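Local coordinates for CRISPR-associated endonuclease Cas1 (PDB 4XTK), which probably acts as a metal-dependent endonuclease on double-stranded DNA in CRISPR adaptive immunity, working as a homodimer that joins a Cas2 homodimer, at residues Arg106-Phe118 / Ala142-Glu155. Residues are numbered along the deposited sequence; the frame is centred on the assembly and turned at random.
Sequences RMLIAREIVSRSF and AEEASNVSELMGIE
V148 opens helix 148-166 and packs against R106 and M107. Its CB lies over the centre of one face of the R106 guanidinium, 3.9 Å above the plane. CG1 lies over the same face and comes within 3.4 Å of R106 NH2. CG2, beside the backbone N, touches M107 SD at 3.5 Å. R106 NE is hydrogen-bonded to the carbonyl of Y219, which helps hold the guanidinium in place. M107 bends at chi2 and chi3, bringing its CE to L151 CD2 (3.7 Å). L151 is a knob in a hole formed by M107, A110, R111 and V114. R111 reaches the C-terminal end of helix 136-144. Its chain bends at chi3 (-79°), and NH2 donates to A145 O while NH1 makes a weak hydrogen bond to E143 O (2.9 Å). Farther along, the F118 ring meets A142 CB through CE2 (3.9 Å) and E155 CG through CE1. E155, a probable manganese ligand, forms a salt bridge with R159. Segments 106-118 and 148-155, on helices 103-127 and 148-166, run nearly parallel (7°), with the end of helix 136-144 packed against both. S117 and E155 touch E236 of helix 230-252, so this three-helix packing borders the likely metal site.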
loop_
_atom_site.group_PDB
_atom_site.type_symbol
_atom_site.label_atom_id
_atom_site.label_comp_id
_atom_site.label_asym_id
_atom_site.label_seq_id
_atom_site.Cartn_x
_atom_site.Cartn_y
_atom_site.Cartn_z
ATOM N N ARG E 106 -4.656 23.226 -3.184
ATOM C CA ARG E 106 -5.806 22.371 -3.424
ATOM C C ARG E 106 -6.721 23.008 -4.456
ATOM O O ARG E 106 -7.242 22.329 -5.333
ATOM C CB ARG E 106 -6.575 22.107 -2.130
ATOM C CG ARG E 106 -7.748 21.169 -2.331
ATOM C CD ARG E 106 -8.546 20.962 -1.062
ATOM N NE ARG E 106 -9.801 20.267 -1.337
ATOM C CZ ARG E 106 -10.823 20.208 -0.490
ATOM N NH1 ARG E 106 -10.744 20.808 0.690
ATOM N NH2 ARG E 106 -11.928 19.557 -0.825
ATOM N N MET E 107 -6.902 24.321 -4.346
ATOM C CA MET E 107 -7.759 25.051 -5.266
ATOM C C MET E 107 -7.225 24.957 -6.682
ATOM O O MET E 107 -7.977 24.754 -7.632
ATOM C CB MET E 107 -7.879 26.524 -4.861
ATOM C CG MET E 107 -9.167 26.894 -4.135
ATOM S SD MET E 107 -10.680 26.464 -5.020
ATOM C CE MET E 107 -10.252 26.936 -6.677
ATOM N N LEU E 108 -5.914 25.110 -6.805
ATOM C CA LEU E 108 -5.232 25.047 -8.089
ATOM C C LEU E 108 -5.488 23.711 -8.805
ATOM O O LEU E 108 -5.781 23.683 -9.999
ATOM C CB LEU E 108 -3.737 25.265 -7.871
ATOM C CG LEU E 108 -2.908 25.808 -9.023
ATOM C CD1 LEU E 108 -3.612 27.007 -9.615
ATOM C CD2 LEU E 108 -1.536 26.210 -8.497
ATOM N N ILE E 109 -5.392 22.611 -8.062
ATOM C CA ILE E 109 -5.596 21.280 -8.621
ATOM C C ILE E 109 -7.065 21.045 -8.944
ATOM O O ILE E 109 -7.405 20.536 -10.015
ATOM C CB ILE E 109 -5.102 20.181 -7.655
ATOM C CG1 ILE E 109 -3.599 20.337 -7.401
ATOM C CG2 ILE E 109 -5.409 18.788 -8.205
ATOM C CD1 ILE E 109 -3.047 19.409 -6.323
ATOM N N ALA E 110 -7.936 21.426 -8.015
ATOM C CA ALA E 110 -9.371 21.255 -8.207
ATOM C C ALA E 110 -9.875 22.094 -9.379
ATOM O O ALA E 110 -10.730 21.658 -10.146
ATOM C CB ALA E 110 -10.124 21.613 -6.934
ATOM N N ARG E 111 -9.331 23.298 -9.512
ATOM C CA ARG E 111 -9.724 24.206 -10.579
ATOM C C ARG E 111 -9.291 23.651 -11.931
ATOM O O ARG E 111 -9.910 23.935 -12.956
ATOM C CB ARG E 111 -9.123 25.593 -10.346
ATOM C CG ARG E 111 -9.888 26.716 -10.989
ATOM C CD ARG E 111 -9.185 28.034 -10.767
ATOM N NE ARG E 111 -9.427 28.582 -9.438
ATOM C CZ ARG E 111 -10.508 29.286 -9.119
ATOM N NH1 ARG E 111 -11.445 29.495 -10.028
ATOM N NH2 ARG E 111 -10.659 29.768 -7.893
ATOM N N GLU E 112 -8.227 22.852 -11.922
ATOM C CA GLU E 112 -7.746 22.166 -13.120
ATOM C C GLU E 112 -8.724 21.076 -13.552
ATOM O O GLU E 112 -9.048 20.954 -14.734
ATOM C CB GLU E 112 -6.360 21.560 -12.871
ATOM C CG GLU E 112 -5.863 20.608 -13.957
ATOM C CD GLU E 112 -5.511 21.312 -15.255
ATOM O OE1 GLU E 112 -5.428 22.559 -15.262
ATOM O OE2 GLU E 112 -5.304 20.612 -16.270
ATOM N N ILE E 113 -9.174 20.286 -12.580
ATOM C CA ILE E 113 -10.166 19.244 -12.809
ATOM C C ILE E 113 -11.418 19.827 -13.451
ATOM O O ILE E 113 -11.866 19.372 -14.500
ATOM C CB ILE E 113 -10.561 18.546 -11.495
ATOM C CG1 ILE E 113 -9.337 17.935 -10.814
ATOM C CG2 ILE E 113 -11.611 17.480 -11.745
ATOM C CD1 ILE E 113 -8.780 16.769 -11.543
ATOM N N VAL E 114 -11.963 20.852 -12.811
ATOM C CA VAL E 114 -13.196 21.476 -13.255
ATOM C C VAL E 114 -13.045 22.078 -14.647
ATOM O O VAL E 114 -13.904 21.890 -15.507
ATOM C CB VAL E 114 -13.645 22.570 -12.259
ATOM C CG1 VAL E 114 -14.805 23.379 -12.826
ATOM C CG2 VAL E 114 -14.021 21.937 -10.931
ATOM N N SER E 115 -11.944 22.789 -14.861
ATOM C CA SER E 115 -11.674 23.439 -16.140
ATOM C C SER E 115 -11.703 22.435 -17.293
ATOM O O SER E 115 -12.349 22.667 -18.317
ATOM C CB SER E 115 -10.320 24.153 -16.095
ATOM O OG SER E 115 -10.058 24.841 -17.302
ATOM N N ARG E 116 -11.014 21.312 -17.113
ATOM C CA ARG E 116 -10.931 20.297 -18.153
ATOM C C ARG E 116 -12.259 19.560 -18.310
ATOM O O ARG E 116 -12.692 19.291 -19.431
ATOM C CB ARG E 116 -9.797 19.316 -17.849
ATOM C CG ARG E 116 -8.400 19.946 -17.872
ATOM C CD ARG E 116 -7.750 19.834 -19.252
ATOM N NE ARG E 116 -7.731 18.453 -19.732
ATOM C CZ ARG E 116 -8.426 18.011 -20.777
ATOM N NH1 ARG E 116 -9.194 18.846 -21.466
ATOM N NH2 ARG E 116 -8.353 16.736 -21.135
ATOM N N SER E 117 -12.902 19.242 -17.188
ATOM C CA SER E 117 -14.228 18.624 -17.209
ATOM C C SER E 117 -15.221 19.440 -18.033
ATOM O O SER E 117 -16.008 18.888 -18.805
ATOM C CB SER E 117 -14.769 18.451 -15.787
ATOM O OG SER E 117 -14.151 17.359 -15.133
ATOM N N PHE E 118 -15.179 20.756 -17.861
ATOM C CA PHE E 118 -16.093 21.636 -18.573
ATOM C C PHE E 118 -15.794 21.639 -20.063
ATOM O O PHE E 118 -16.706 21.600 -20.884
ATOM C CB PHE E 118 -16.024 23.068 -18.026
ATOM C CG PHE E 118 -16.737 23.258 -16.716
ATOM C CD1 PHE E 118 -17.267 22.180 -16.032
ATOM C CD2 PHE E 118 -16.892 24.518 -16.177
ATOM C CE1 PHE E 118 -17.923 22.354 -14.828
ATOM C CE2 PHE E 118 -17.548 24.695 -14.974
ATOM C CZ PHE E 118 -18.064 23.610 -14.302
ATOM N N ALA E 142 -17.179 28.920 -11.790
ATOM C CA ALA E 142 -16.022 28.128 -11.391
ATOM C C ALA E 142 -14.770 28.987 -11.226
ATOM O O ALA E 142 -13.974 28.777 -10.311
ATOM C CB ALA E 142 -15.773 27.028 -12.409
ATOM N N GLU E 143 -14.597 29.955 -12.119
ATOM C CA GLU E 143 -13.456 30.858 -12.055
ATOM C C GLU E 143 -13.537 31.822 -10.865
ATOM O O GLU E 143 -12.513 32.157 -10.270
ATOM C CB GLU E 143 -13.332 31.645 -13.363
ATOM C CG GLU E 143 -13.120 30.769 -14.587
ATOM C CD GLU E 143 -12.937 31.572 -15.862
ATOM O OE1 GLU E 143 -13.813 32.408 -16.173
ATOM O OE2 GLU E 143 -11.917 31.365 -16.553
ATOM N N GLU E 144 -14.749 32.268 -10.526
ATOM C CA GLU E 144 -14.944 33.214 -9.426
ATOM C C GLU E 144 -15.070 32.559 -8.055
ATOM O O GLU E 144 -14.950 33.231 -7.030
ATOM C CB GLU E 144 -16.187 34.076 -9.661
ATOM C CG GLU E 144 -16.355 34.570 -11.082
ATOM C CD GLU E 144 -17.748 35.111 -11.342
ATOM O OE1 GLU E 144 -17.875 36.314 -11.639
ATOM O OE2 GLU E 144 -18.722 34.336 -11.227
ATOM N N ALA E 145 -15.316 31.256 -8.019
ATOM C CA ALA E 145 -15.268 30.559 -6.742
ATOM C C ALA E 145 -13.879 30.634 -6.095
ATOM O O ALA E 145 -12.859 30.328 -6.742
ATOM C CB ALA E 145 -15.696 29.096 -6.920
ATOM N N SER E 146 -13.853 31.101 -4.845
ATOM C CA SER E 146 -12.672 31.050 -3.973
ATOM C C SER E 146 -12.679 29.895 -2.928
ATOM O O SER E 146 -11.745 29.811 -2.119
ATOM C CB SER E 146 -12.473 32.418 -3.283
ATOM O OG SER E 146 -13.681 32.921 -2.718
ATOM N N ASN E 147 -13.692 29.013 -2.952
ATOM C CA ASN E 147 -13.720 27.836 -2.060
ATOM C C ASN E 147 -14.017 26.548 -2.847
ATOM O O ASN E 147 -14.907 26.508 -3.696
ATOM C CB ASN E 147 -14.749 28.036 -0.926
ATOM C CG ASN E 147 -15.119 26.721 -0.176
ATOM O OD1 ASN E 147 -14.504 25.663 -0.354
ATOM N ND2 ASN E 147 -16.104 26.822 0.706
ATOM N N VAL E 148 -13.278 25.488 -2.525
ATOM C CA VAL E 148 -13.403 24.189 -3.189
ATOM C C VAL E 148 -14.786 23.547 -3.033
ATOM O O VAL E 148 -15.275 22.881 -3.949
ATOM C CB VAL E 148 -12.341 23.202 -2.655
ATOM C CG1 VAL E 148 -12.446 21.847 -3.347
ATOM C CG2 VAL E 148 -10.943 23.787 -2.818
ATOM N N SER E 149 -15.415 23.734 -1.877
ATOM C CA SER E 149 -16.746 23.176 -1.658
ATOM C C SER E 149 -17.736 23.777 -2.640
ATOM O O SER E 149 -18.572 23.076 -3.214
ATOM C CB SER E 149 -17.221 23.426 -0.234
ATOM O OG SER E 149 -18.515 22.878 -0.050
ATOM N N GLU E 150 -17.628 25.086 -2.826
ATOM C CA GLU E 150 -18.421 25.796 -3.813
ATOM C C GLU E 150 -18.151 25.211 -5.197
ATOM O O GLU E 150 -19.057 25.063 -6.014
ATOM C CB GLU E 150 -18.090 27.292 -3.770
ATOM C CG GLU E 150 -18.902 28.167 -4.703
ATOM C CD GLU E 150 -18.554 29.643 -4.565
ATOM O OE1 GLU E 150 -17.661 29.972 -3.752
ATOM O OE2 GLU E 150 -19.170 30.470 -5.272
ATOM N N LEU E 151 -16.894 24.849 -5.432
ATOM C CA LEU E 151 -16.434 24.389 -6.735
ATOM C C LEU E 151 -17.019 23.025 -7.124
ATOM O O LEU E 151 -17.381 22.808 -8.276
ATOM C CB LEU E 151 -14.905 24.331 -6.745
ATOM C CG LEU E 151 -14.187 24.413 -8.091
ATOM C CD1 LEU E 151 -14.661 25.621 -8.888
ATOM C CD2 LEU E 151 -12.680 24.454 -7.878
ATOM N N MET E 152 -17.103 22.107 -6.167
ATOM C CA MET E 152 -17.733 20.813 -6.414
ATOM C C MET E 152 -19.223 20.981 -6.715
ATOM O O MET E 152 -19.784 20.268 -7.542
ATOM C CB MET E 152 -17.543 19.875 -5.217
ATOM C CG MET E 152 -18.337 18.575 -5.313
ATOM S SD MET E 152 -17.858 17.514 -6.705
ATOM C CE MET E 152 -16.325 16.925 -6.067
ATOM N N GLY E 153 -19.860 21.932 -6.039
ATOM C CA GLY E 153 -21.265 22.205 -6.268
ATOM C C GLY E 153 -21.518 22.716 -7.671
ATOM O O GLY E 153 -22.450 22.274 -8.344
ATOM N N ILE E 154 -20.678 23.649 -8.108
ATOM C CA ILE E 154 -20.786 24.232 -9.439
ATOM C C ILE E 154 -20.581 23.171 -10.518
ATOM O O ILE E 154 -21.300 23.142 -11.517
ATOM C CB ILE E 154 -19.767 25.373 -9.626
ATOM C CG1 ILE E 154 -20.072 26.516 -8.653
ATOM C CG2 ILE E 154 -19.786 25.891 -11.054
ATOM C CD1 ILE E 154 -18.930 27.511 -8.484
ATOM N N GLU E 155 -19.610 22.289 -10.304
ATOM C CA GLU E 155 -19.314 21.237 -11.266
ATOM C C GLU E 155 -20.514 20.300 -11.403
ATOM O O GLU E 155 -20.956 20.000 -12.515
ATOM C CB GLU E 155 -18.054 20.468 -10.850
ATOM C CG GLU E 155 -17.322 19.772 -11.999
ATOM C CD GLU E 155 -17.871 18.387 -12.285
ATOM O OE1 GLU E 155 -18.603 17.850 -11.425
ATOM O OE2 GLU E 155 -17.570 17.834 -13.364
#